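Local atomic coordinates of alpha-glucosidase ([Eubacterium] rectale, PDB entry 6PNR), a protein that hydrolyses glycosidic bonds as a family 31 glycoside hydrolase, probably releasing sulfoquinovose from sulfolipid-derived glycosides. Residues Ala66-Leu71 and Lys80-Glu85; Thr89-Gln94 and Pro206-Ile211. One frame throughout, in Å; residues are numbered along the deposited sequence.

Contact 1 of 2, residues Ala66-Leu71 and Lys80-Glu85; sequences ADTVRL and KIKCDE
Val-69 and Ile-81 form a hydrogen-bonded pair near the open end of an antiparallel beta hairpin, strands 68-73 and 77-83, within the N-terminal beta-sheet region of this GH31 enzyme. The short axes run 156° apart in direction, and two backbone bonds fix the register: Val-69 N donates to Ile-81 O at 2.8 Å, and Ile-81 N donates back to Val-69 O. The face carrying Val-69, Leu-71 and Ile-81 is the buried, apolar side, closely packed. There the CD1 methyl of Ile-81 reaches CD1 of Leu-71 at 3.6 Å, the two branched chains crossing at a slant. CD1 of Ile-81 is anti to CA (chi2 172°), which carries it to Leu-71, and Phe-10 of strand 10-14 touches both residues.

The other face, with Thr-68, Arg-70, Lys-80 and Lys-82, is polar, looser and at least partly open to solvent. Arg-70 and Lys-80 run side by side, pointing the same way, and the ammonium of Lys-80 sits at the edge of the guanidinium, with NZ 3.0 Å from Arg-70 NH2. Both groups are donors, so this is a close approach of like charges and not a bond; the proximity would probably lower the pKa of Lys-80. Beside them, Thr-68 OG1 is hydrogen-bonded to Thr-65 OG1, while its methyl meets Lys-82. That pair is one local close contact on this otherwise looser side, tighter than usual for carbons: Thr-68 CG2 lies 3.5 Å from Lys-82 CG.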
ATOM      1  N   ALA A  66       2.556  25.040  43.844  1.00 65.73           N
ATOM      2  CA  ALA A  66       3.913  24.724  44.277  1.00 73.52           C
ATOM      3  C   ALA A  66       4.485  23.544  43.502  1.00 69.10           C
ATOM      4  O   ALA A  66       5.642  23.580  43.066  1.00 67.05           O
ATOM      5  CB  ALA A  66       3.930  24.439  45.780  1.00 70.63           C
ATOM      6  N   ASP A  67       3.687  22.494  43.306  1.00 69.75           N
ATOM      7  CA  ASP A  67       4.164  21.273  42.674  1.00 71.15           C
ATOM      8  C   ASP A  67       3.669  21.075  41.249  1.00 64.90           C
ATOM      9  O   ASP A  67       4.304  20.332  40.493  1.00 64.92           O
ATOM     10  CB  ASP A  67       3.754  20.047  43.508  1.00 73.43           C
ATOM     11  CG  ASP A  67       4.386  20.042  44.892  1.00 80.16           C
ATOM     12  OD1 ASP A  67       3.890  20.774  45.780  1.00 78.45           O
ATOM     13  OD2 ASP A  67       5.381  19.309  45.086  1.00 79.62           O
ATOM     14  N   THR A  68       2.570  21.713  40.860  1.00 63.28           N
ATOM     15  CA  THR A  68       1.900  21.408  39.608  1.00 54.77           C
ATOM     16  C   THR A  68       1.754  22.658  38.751  1.00 56.90           C
ATOM     17  O   THR A  68       1.705  23.783  39.258  1.00 57.30           O
ATOM     18  CB  THR A  68       0.512  20.792  39.857  1.00 59.56           C
ATOM     19  OG1 THR A  68      -0.435  21.835  40.096  1.00 65.88           O
ATOM     20  CG2 THR A  68       0.537  19.873  41.072  1.00 56.73           C
ATOM     21  N   VAL A  69       1.703  22.444  37.439  1.00 51.02           N
ATOM     22  CA  VAL A  69       1.369  23.473  36.460  1.00 44.31           C
ATOM     23  C   VAL A  69       0.158  22.974  35.694  1.00 45.87           C
ATOM     24  O   VAL A  69       0.188  21.871  35.133  1.00 43.61           O
ATOM     25  CB  VAL A  69       2.540  23.763  35.508  1.00 39.40           C
ATOM     26  CG1 VAL A  69       2.083  24.653  34.350  1.00 44.90           C
ATOM     27  CG2 VAL A  69       3.702  24.404  36.264  1.00 51.81           C
ATOM     28  N   ARG A  70      -0.909  23.765  35.681  1.00 38.68           N
ATOM     29  CA  ARG A  70      -2.139  23.393  35.000  1.00 43.41           C
ATOM     30  C   ARG A  70      -2.288  24.231  33.732  1.00 51.22           C
ATOM     31  O   ARG A  70      -2.350  25.464  33.801  1.00 46.59           O
ATOM     32  CB  ARG A  70      -3.355  23.563  35.915  1.00 50.89           C
ATOM     33  CG  ARG A  70      -4.671  23.148  35.245  1.00 58.36           C
ATOM     34  CD  ARG A  70      -5.914  23.471  36.077  1.00 72.14           C
ATOM     35  NE  ARG A  70      -6.013  22.656  37.287  1.00 79.06           N
ATOM     36  CZ  ARG A  70      -5.806  23.114  38.519  1.00 84.96           C
ATOM     37  NH1 ARG A  70      -5.495  24.390  38.713  1.00 85.99           N
ATOM     38  NH2 ARG A  70      -5.915  22.300  39.561  1.00 80.96           N
ATOM     39  N   LEU A  71      -2.334  23.560  32.577  1.00 38.19           N
ATOM     40  CA  LEU A  71      -2.563  24.198  31.287  1.00 44.40           C
ATOM     41  C   LEU A  71      -3.981  23.875  30.831  1.00 45.07           C
ATOM     42  O   LEU A  71      -4.312  22.705  30.600  1.00 39.01           O
ATOM     43  CB  LEU A  71      -1.547  23.724  30.245  1.00 41.97           C
ATOM     44  CG  LEU A  71      -0.060  23.711  30.611  1.00 44.52           C
ATOM     45  CD1 LEU A  71       0.754  23.197  29.441  1.00 44.42           C
ATOM     46  CD2 LEU A  71       0.431  25.086  31.025  1.00 45.96           C
ATOM     47  N   LYS A  80      -2.214  18.581  33.550  1.00 42.38           N
ATOM     48  CA  LYS A  80      -1.569  18.800  34.841  1.00 40.26           C
ATOM     49  C   LYS A  80      -0.146  18.256  34.779  1.00 44.96           C
ATOM     50  O   LYS A  80       0.053  17.043  34.645  1.00 40.20           O
ATOM     51  CB  LYS A  80      -2.335  18.110  35.968  1.00 52.69           C
ATOM     52  CG  LYS A  80      -3.502  18.881  36.567  1.00 58.26           C
ATOM     53  CD  LYS A  80      -3.724  18.434  38.023  1.00 59.79           C
ATOM     54  CE  LYS A  80      -5.208  18.273  38.378  1.00 75.34           C
ATOM     55  NZ  LYS A  80      -5.974  19.555  38.351  1.00 70.99           N
ATOM     56  N   ILE A  81       0.832  19.147  34.894  1.00 38.83           N
ATOM     57  CA  ILE A  81       2.242  18.824  34.723  1.00 39.49           C
ATOM     58  C   ILE A  81       2.928  18.899  36.081  1.00 46.03           C
ATOM     59  O   ILE A  81       2.851  19.926  36.765  1.00 42.90           O
ATOM     60  CB  ILE A  81       2.896  19.782  33.718  1.00 40.12           C
ATOM     61  CG1 ILE A  81       2.076  19.785  32.424  1.00 46.38           C
ATOM     62  CG2 ILE A  81       4.362  19.419  33.486  1.00 41.33           C
ATOM     63  CD1 ILE A  81       2.497  20.817  31.431  1.00 47.62           C
ATOM     64  N   LYS A  82       3.596  17.816  36.473  1.00 41.78           N
ATOM     65  CA  LYS A  82       4.297  17.739  37.752  1.00 44.01           C
ATOM     66  C   LYS A  82       5.697  17.195  37.521  1.00 47.99           C
ATOM     67  O   LYS A  82       5.849  16.118  36.938  1.00 49.40           O
ATOM     68  CB  LYS A  82       3.528  16.851  38.732  1.00 45.79           C
ATOM     69  CG  LYS A  82       2.270  17.510  39.250  1.00 51.22           C
ATOM     70  CD  LYS A  82       1.030  16.648  39.088  1.00 52.31           C
ATOM     71  CE  LYS A  82       0.785  15.758  40.294  1.00 61.20           C
ATOM     72  NZ  LYS A  82      -0.527  15.051  40.189  1.00 57.70           N
ATOM     73  N   CYS A  83       6.718  17.919  37.978  1.00 50.56           N
ATOM     74  CA  CYS A  83       8.092  17.565  37.641  1.00 49.69           C
ATOM     75  C   CYS A  83       8.958  17.395  38.882  1.00 59.18           C
ATOM     76  O   CYS A  83       8.645  17.888  39.967  1.00 62.52           O
ATOM     77  CB  CYS A  83       8.722  18.600  36.710  1.00 51.37           C
ATOM     78  SG  CYS A  83       8.131  18.476  35.002  1.00 60.49           S
ATOM     79  N   ASP A  84      10.052  16.654  38.684  1.00 59.93           N
ATOM     80  CA  ASP A  84      11.125  16.438  39.650  1.00 64.04           C
ATOM     81  C   ASP A  84      12.456  16.726  38.972  1.00 70.12           C
ATOM     82  O   ASP A  84      12.490  17.259  37.855  1.00 69.69           O
ATOM     83  CB  ASP A  84      11.131  15.000  40.183  1.00 57.74           C
ATOM     84  CG  ASP A  84       9.889  14.667  40.990  1.00 74.97           C
ATOM     85  OD1 ASP A  84       9.204  15.615  41.441  1.00 73.67           O
ATOM     86  OD2 ASP A  84       9.601  13.457  41.178  1.00 70.64           O
ATOM     87  N   GLU A  85      13.560  16.353  39.622  1.00 70.12           N
ATOM     88  CA  GLU A  85      14.857  16.444  38.964  1.00 73.25           C
ATOM     89  C   GLU A  85      14.988  15.433  37.831  1.00 70.37           C
ATOM     90  O   GLU A  85      15.792  15.648  36.916  1.00 70.94           O
ATOM     91  CB  GLU A  85      15.991  16.242  39.977  1.00 77.98           C
ATOM     92  CG  GLU A  85      17.358  16.751  39.502  1.00 82.31           C
ATOM     93  CD  GLU A  85      18.512  15.838  39.908  1.00 89.16           C
ATOM     94  OE1 GLU A  85      18.418  14.615  39.659  1.00 85.68           O
ATOM     95  OE2 GLU A  85      19.510  16.341  40.475  1.00 91.03           O
TER

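Contact 2 of 2, residues Thr89-Gln94 and Pro206-Ile211; sequences TIDFEQ and PKQIRI
Phe-92 turns the CE2 edge of its ring against Ile-209, with CE2 3.7 Å from Ile-209 CG1, which lies near the ring plane. Farther along the same ring, CD2 is 4.1 Å from Pro-206 CG. Beyond this contact the ring meets Phe-102 edge-to-face, while Phe-104 of strand 101-107 touches Phe-92, Ile-90 and Ile-209. The backbone beneath is regular: Ile-90 and Ile-209 exchange two N-H...O bonds, Ile-90 N to Ile-209 O measuring 2.8 Å. Toward Pro-206 the register is kept by one hydrogen bond, Phe-92 N to Lys-207 O at 3.0 Å, whose donor stands 41° above the carbonyl plane, where the second segment is still loop.

This is antiparallel pairing inside the eight-stranded sheet of the N-terminal beta region, joining strand 87-94 to strand 208-213; the segment axes, 89-94 and 208-211, run 172° apart in direction. On the face opposite Phe-92, Asp-91 and Gln-208 stand side by side. Gln-208 NE2 donates to Asp-91 OD1 at 2.7 Å in a nearly straight bond (172°), meeting the syn side of the carboxylate with the oxygen almost in the amide plane. The extended chain of Gln-208, with CG opposite the backbone N, brings its amide alongside Asp-91 and CD within 4.0 Å of Thr-89 CB. A leucine in its place would probably leave Asp-91 OD1 without this donor and the carboxylate freer to turn. The other oxygen, Asp-91 OD2, has a long, weak ion pair with Lys-82, and Arg-210 is held by Tyr-179 OH through NE and by Glu-212 through NH2.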
ATOM      1  N   THR A  89       5.394  14.106  34.856  1.00 38.95           N
ATOM      2  CA  THR A  89       4.155  13.484  34.424  1.00 36.30           C
ATOM      3  C   THR A  89       3.203  14.569  33.937  1.00 41.32           C
ATOM      4  O   THR A  89       3.139  15.661  34.512  1.00 39.60           O
ATOM      5  CB  THR A  89       3.504  12.661  35.543  1.00 45.23           C
ATOM      6  OG1 THR A  89       3.186  13.509  36.654  1.00 45.22           O
ATOM      7  CG2 THR A  89       4.450  11.545  36.006  1.00 45.04           C
ATOM      8  N   ILE A  90       2.494  14.273  32.857  1.00 33.34           N
ATOM      9  CA  ILE A  90       1.451  15.139  32.332  1.00 33.25           C
ATOM     10  C   ILE A  90       0.163  14.334  32.353  1.00 39.60           C
ATOM     11  O   ILE A  90       0.022  13.370  31.596  1.00 36.12           O
ATOM     12  CB  ILE A  90       1.765  15.629  30.915  1.00 34.92           C
ATOM     13  CG1 ILE A  90       3.205  16.130  30.840  1.00 36.71           C
ATOM     14  CG2 ILE A  90       0.772  16.703  30.496  1.00 33.15           C
ATOM     15  CD1 ILE A  90       3.609  16.595  29.467  1.00 36.24           C
ATOM     16  N   ASP A  91      -0.772  14.715  33.220  1.00 34.16           N
ATOM     17  CA  ASP A  91      -2.074  14.073  33.299  1.00 36.02           C
ATOM     18  C   ASP A  91      -3.064  14.887  32.478  1.00 42.73           C
ATOM     19  O   ASP A  91      -3.105  16.116  32.598  1.00 42.83           O
ATOM     20  CB  ASP A  91      -2.534  13.959  34.755  1.00 41.81           C
ATOM     21  CG  ASP A  91      -1.565  13.154  35.616  1.00 47.52           C
ATOM     22  OD1 ASP A  91      -1.374  11.950  35.343  1.00 48.62           O
ATOM     23  OD2 ASP A  91      -0.979  13.729  36.564  1.00 53.21           O
ATOM     24  N   PHE A  92      -3.836  14.209  31.628  1.00 37.25           N
ATOM     25  CA  PHE A  92      -4.757  14.853  30.698  1.00 35.61           C
ATOM     26  C   PHE A  92      -6.191  14.591  31.118  1.00 43.40           C
ATOM     27  O   PHE A  92      -6.587  13.436  31.309  1.00 41.03           O
ATOM     28  CB  PHE A  92      -4.558  14.350  29.263  1.00 42.21           C
ATOM     29  CG  PHE A  92      -3.229  14.706  28.677  1.00 37.80           C
ATOM     30  CD1 PHE A  92      -2.985  15.988  28.212  1.00 38.93           C
ATOM     31  CD2 PHE A  92      -2.221  13.764  28.595  1.00 36.83           C
ATOM     32  CE1 PHE A  92      -1.762  16.317  27.680  1.00 38.98           C
ATOM     33  CE2 PHE A  92      -0.996  14.089  28.063  1.00 36.04           C
ATOM     34  CZ  PHE A  92      -0.764  15.367  27.603  1.00 38.48           C
ATOM     35  N   GLU A  93      -6.968  15.661  31.249  1.00 40.73           N
ATOM     36  CA  GLU A  93      -8.403  15.565  31.464  1.00 45.55           C
ATOM     37  C   GLU A  93      -9.125  15.996  30.193  1.00 40.25           C
ATOM     38  O   GLU A  93      -8.858  17.077  29.658  1.00 43.03           O
ATOM     39  CB  GLU A  93      -8.838  16.428  32.648  1.00 48.34           C
ATOM     40  CG  GLU A  93     -10.307  16.275  33.000  1.00 50.54           C
ATOM     41  CD  GLU A  93     -10.709  17.111  34.203  1.00 59.41           C
ATOM     42  OE1 GLU A  93      -9.822  17.746  34.817  1.00 50.23           O
ATOM     43  OE2 GLU A  93     -11.918  17.129  34.526  1.00 63.99           O
ATOM     44  N   GLN A  94     -10.035  15.154  29.722  1.00 38.49           N
ATOM     45  CA  GLN A  94     -10.784  15.419  28.499  1.00 38.46           C
ATOM     46  C   GLN A  94     -12.083  16.144  28.836  1.00 44.11           C
ATOM     47  O   GLN A  94     -12.947  15.592  29.527  1.00 41.18           O
ATOM     48  CB  GLN A  94     -11.068  14.111  27.767  1.00 40.14           C
ATOM     49  CG  GLN A  94     -12.074  14.211  26.634  1.00 41.16           C
ATOM     50  CD  GLN A  94     -12.143  12.922  25.834  1.00 41.32           C
ATOM     51  OE1 GLN A  94     -11.496  11.933  26.181  1.00 40.52           O
ATOM     52  NE2 GLN A  94     -12.913  12.933  24.752  1.00 39.23           N
ATOM     53  N   PRO A 206      -5.129  10.283  26.080  1.00 28.96           N
ATOM     54  CA  PRO A 206      -4.438   9.395  27.017  1.00 36.18           C
ATOM     55  C   PRO A 206      -4.501   9.923  28.438  1.00 37.18           C
ATOM     56  O   PRO A 206      -4.489  11.132  28.672  1.00 38.24           O
ATOM     57  CB  PRO A 206      -2.995   9.394  26.498  1.00 32.82           C
ATOM     58  CG  PRO A 206      -2.839  10.758  25.910  1.00 34.30           C
ATOM     59  CD  PRO A 206      -4.186  11.102  25.300  1.00 33.11           C
ATOM     60  N   LYS A 207      -4.545   8.992  29.397  1.00 36.61           N
ATOM     61  CA  LYS A 207      -4.570   9.379  30.807  1.00 34.98           C
ATOM     62  C   LYS A 207      -3.366  10.227  31.170  1.00 38.42           C
ATOM     63  O   LYS A 207      -3.491  11.214  31.904  1.00 40.47           O
ATOM     64  CB  LYS A 207      -4.616   8.139  31.704  1.00 43.58           C
ATOM     65  CG  LYS A 207      -5.993   7.524  31.858  1.00 50.77           C
ATOM     66  CD  LYS A 207      -5.960   6.305  32.786  1.00 65.72           C
ATOM     67  CE  LYS A 207      -5.381   5.063  32.094  1.00 60.27           C
ATOM     68  NZ  LYS A 207      -6.251   4.555  30.981  1.00 49.30           N
ATOM     69  N   GLN A 208      -2.194   9.871  30.662  1.00 33.81           N
ATOM     70  CA  GLN A 208      -0.970  10.467  31.170  1.00 32.45           C
ATOM     71  C   GLN A 208       0.160  10.222  30.190  1.00 34.07           C
ATOM     72  O   GLN A 208       0.207   9.188  29.515  1.00 34.74           O
ATOM     73  CB  GLN A 208      -0.601   9.884  32.544  1.00 38.33           C
ATOM     74  CG  GLN A 208       0.680  10.419  33.137  1.00 38.38           C
ATOM     75  CD  GLN A 208       1.113   9.647  34.380  1.00 48.13           C
ATOM     76  OE1 GLN A 208       1.946   8.737  34.308  1.00 42.82           O
ATOM     77  NE2 GLN A 208       0.542  10.006  35.523  1.00 43.41           N
ATOM     78  N   ILE A 209       1.064  11.188  30.117  1.00 35.28           N
ATOM     79  CA  ILE A 209       2.348  11.017  29.456  1.00 30.29           C
ATOM     80  C   ILE A 209       3.425  11.178  30.516  1.00 38.72           C
ATOM     81  O   ILE A 209       3.354  12.093  31.349  1.00 36.73           O
ATOM     82  CB  ILE A 209       2.531  12.004  28.287  1.00 34.41           C
ATOM     83  CG1 ILE A 209       1.597  11.601  27.128  1.00 34.50           C
ATOM     84  CG2 ILE A 209       4.007  12.054  27.840  1.00 31.70           C
ATOM     85  CD1 ILE A 209       1.618  12.530  25.919  1.00 31.94           C
ATOM     86  N   ARG A 210       4.392  10.266  30.504  1.00 33.47           N
ATOM     87  CA  ARG A 210       5.453  10.185  31.493  1.00 33.11           C
ATOM     88  C   ARG A 210       6.787  10.391  30.795  1.00 32.61           C
ATOM     89  O   ARG A 210       7.036   9.803  29.735  1.00 34.85           O
ATOM     90  CB  ARG A 210       5.404   8.828  32.198  1.00 34.78           C
ATOM     91  CG  ARG A 210       6.450   8.617  33.243  1.00 37.88           C
ATOM     92  CD  ARG A 210       6.322   7.223  33.825  1.00 38.01           C
ATOM     93  NE  ARG A 210       7.387   6.981  34.777  1.00 42.62           N
ATOM     94  CZ  ARG A 210       7.255   7.152  36.088  1.00 43.92           C
ATOM     95  NH1 ARG A 210       6.084   7.540  36.588  1.00 40.20           N
ATOM     96  NH2 ARG A 210       8.288   6.921  36.892  1.00 41.75           N
ATOM     97  N   ILE A 211       7.625  11.253  31.359  1.00 30.85           N
ATOM     98  CA  ILE A 211       8.936  11.560  30.797  1.00 32.87           C
ATOM     99  C   ILE A 211       9.959  11.476  31.917  1.00 39.46           C
ATOM    100  O   ILE A 211       9.781  12.090  32.972  1.00 32.96           O
ATOM    101  CB  ILE A 211       8.978  12.955  30.148  1.00 31.76           C
ATOM    102  CG1 ILE A 211       7.829  13.142  29.157  1.00 39.02           C
ATOM    103  CG2 ILE A 211      10.323  13.167  29.478  1.00 39.21           C
ATOM    104  CD1 ILE A 211       7.835  14.507  28.462  1.00 33.36           C
TER

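From the N terminus, the chain first closes contact 1, a short hairpin whose segments 66-71 and 80-85 are separated by eight residues. It then turns back into strand 87-94, the turn spanned by the disulfide of Cys-83 and Cys-88, and opens contact 2, which closes only after 111 intervening residues, at 206-211. The two are in series, neither nested nor crossed. They share one sheet, in the order 68-73, 77-83, 87-94, 208-213, with centres about 11 Å apart. The middle seam is supported by probable backbone bonds, Lys-80 N to Asp-91 O (2.8 Å) and Thr-89 N to Lys-82 O (2.9 Å), and by Ile-81 CG1 packing 3.9 Å from Ile-90 CG2.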